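PDB 3H9P: putative triphosphoribosyl-dephospho-coA synthase from Archaeoglobus fulgidus DSM 4304, which is of unknown function but belongs to the CitG family and may bind ATP and act as a triphosphoribosyl-dephospho-CoA synthase. Local coordinates for residues A173-E176 / L177-L181. Numbering follows the deposited sequence.
Sequences AVVE and LYYHL
Residues 173-176 and 177-181 are consecutive turns of the alpha-helix 171-182, joined by four i to i+4 backbone hydrogen bonds: Leu-177 N to Ala-173 O (2.8 Å), Tyr-178 N to Val-174 O (2.9 Å), Tyr-179 N to Val-175 O (3.0 Å) and His-180 N to Glu-176 O (3.0 Å). The last two are the straighter, with N-H...O angles of 166° and 169°. One step on, Leu-181 N bonds Leu-177 O, continuing the pattern. Among side chains, Val-175 and Tyr-179 lie side by side and point the same way. Val-175 holds CG1 anti to its backbone N (chi1 -179°), which sets that methyl 3.7 Å from Tyr-179 CE2. The same ring edge also meets the backbone, Tyr-179 CD2 lying 3.4 Å from Val-175 O near the ring plane. Tyr-178 contributes CD2 over one face of the Tyr-179 ring, offset toward its rim. Arg-215 of helix 212-225 makes a cation-pi contact with Tyr-179 and a salt bridge with Glu-176 OE2, which Lys-172 also engages, so two cations probably stabilise the carboxylate as an anion. Leu-177, one turn beyond Ala-173, packs against Leu-164 of helix 155-167 and Ser-239 of helix 230-246. This i/i+4 valine-tyrosine pairing is one of the local side-chain contacts of an alpha-helix packed against helices 155-167, 212-225 and 230-246 in the all-helical CitG-family fold.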
loop_
_atom_site.group_PDB
_atom_site.type_symbol
_atom_site.label_atom_id
_atom_site.label_comp_id
_atom_site.label_asym_id
_atom_site.label_seq_id
_atom_site.Cartn_x
_atom_site.Cartn_y
_atom_site.Cartn_z
ATOM N N ALA A 173 20.039 8.413 -25.525
ATOM C CA ALA A 173 20.414 8.268 -24.133
ATOM C C ALA A 173 19.179 8.125 -23.246
ATOM O O ALA A 173 19.191 7.334 -22.292
ATOM C CB ALA A 173 21.255 9.446 -23.668
ATOM N N VAL A 174 18.133 8.898 -23.540
ATOM C CA VAL A 174 16.926 8.886 -22.702
ATOM C C VAL A 174 16.236 7.523 -22.791
ATOM O O VAL A 174 15.770 6.994 -21.774
ATOM C CB VAL A 174 15.919 10.019 -23.052
ATOM C CG1 VAL A 174 14.589 9.806 -22.307
ATOM C CG2 VAL A 174 16.486 11.372 -22.681
ATOM N N VAL A 175 16.196 6.958 -24.002
ATOM C CA VAL A 175 15.700 5.603 -24.212
ATOM C C VAL A 175 16.561 4.607 -23.445
ATOM O O VAL A 175 16.055 3.818 -22.642
ATOM C CB VAL A 175 15.716 5.217 -25.704
ATOM C CG1 VAL A 175 15.159 3.807 -25.900
ATOM C CG2 VAL A 175 14.921 6.225 -26.498
ATOM N N GLU A 176 17.865 4.638 -23.680
ATOM C CA GLU A 176 18.711 3.749 -22.916
ATOM C C GLU A 176 18.452 3.892 -21.412
ATOM O O GLU A 176 18.342 2.883 -20.735
ATOM C CB GLU A 176 20.189 3.846 -23.291
ATOM C CG GLU A 176 20.495 3.429 -24.745
ATOM C CD GLU A 176 19.822 2.126 -25.208
ATOM O OE1 GLU A 176 19.609 1.204 -24.412
ATOM O OE2 GLU A 176 19.503 2.017 -26.401
ATOM N N LEU A 177 18.300 5.119 -20.908
ATOM C CA LEU A 177 17.964 5.304 -19.483
ATOM C C LEU A 177 16.697 4.558 -19.115
ATOM O O LEU A 177 16.667 3.824 -18.144
ATOM C CB LEU A 177 17.824 6.778 -19.072
ATOM C CG LEU A 177 17.482 6.953 -17.560
ATOM C CD1 LEU A 177 18.406 6.124 -16.614
ATOM C CD2 LEU A 177 17.473 8.379 -17.085
ATOM N N TYR A 178 15.653 4.738 -19.909
ATOM C CA TYR A 178 14.364 4.155 -19.604
ATOM C C TYR A 178 14.465 2.635 -19.461
ATOM O O TYR A 178 13.955 2.059 -18.483
ATOM C CB TYR A 178 13.336 4.565 -20.665
ATOM C CG TYR A 178 11.992 3.918 -20.487
ATOM C CD1 TYR A 178 11.099 4.378 -19.515
ATOM C CD2 TYR A 178 11.611 2.837 -21.289
ATOM C CE1 TYR A 178 9.827 3.768 -19.351
ATOM C CE2 TYR A 178 10.387 2.225 -21.135
ATOM C CZ TYR A 178 9.490 2.688 -20.168
ATOM O OH TYR A 178 8.265 2.078 -20.027
ATOM N N TYR A 179 15.119 1.974 -20.413
ATOM C CA TYR A 179 15.220 0.508 -20.326
ATOM C C TYR A 179 16.097 0.024 -19.172
ATOM O O TYR A 179 15.772 -0.977 -18.501
ATOM C CB TYR A 179 15.515 -0.156 -21.683
ATOM C CG TYR A 179 14.319 -0.035 -22.631
ATOM C CD1 TYR A 179 13.302 -0.996 -22.635
ATOM C CD2 TYR A 179 14.193 1.057 -23.491
ATOM C CE1 TYR A 179 12.200 -0.888 -23.483
ATOM C CE2 TYR A 179 13.091 1.176 -24.353
ATOM C CZ TYR A 179 12.090 0.199 -24.329
ATOM O OH TYR A 179 10.988 0.308 -25.165
ATOM N N HIS A 180 17.167 0.778 -18.900
ATOM C CA HIS A 180 17.951 0.587 -17.701
ATOM C C HIS A 180 17.090 0.609 -16.436
ATOM O O HIS A 180 17.197 -0.296 -15.602
ATOM C CB HIS A 180 18.972 1.686 -17.609
ATOM C CG HIS A 180 19.875 1.573 -16.430
ATOM N ND1 HIS A 180 20.881 0.626 -16.354
ATOM C CD2 HIS A 180 19.960 2.312 -15.295
ATOM C CE1 HIS A 180 21.547 0.787 -15.223
ATOM N NE2 HIS A 180 21.007 1.798 -14.560
ATOM N N LEU A 181 16.280 1.664 -16.256
ATOM C CA LEU A 181 15.465 1.742 -15.038
ATOM C C LEU A 181 14.400 0.629 -15.067
ATOM O O LEU A 181 14.144 -0.027 -14.051
ATOM C CB LEU A 181 14.855 3.134 -14.847
ATOM C CG LEU A 181 15.846 4.308 -14.707
ATOM C CD1 LEU A 181 15.183 5.721 -14.730
ATOM C CD2 LEU A 181 16.663 4.141 -13.472
#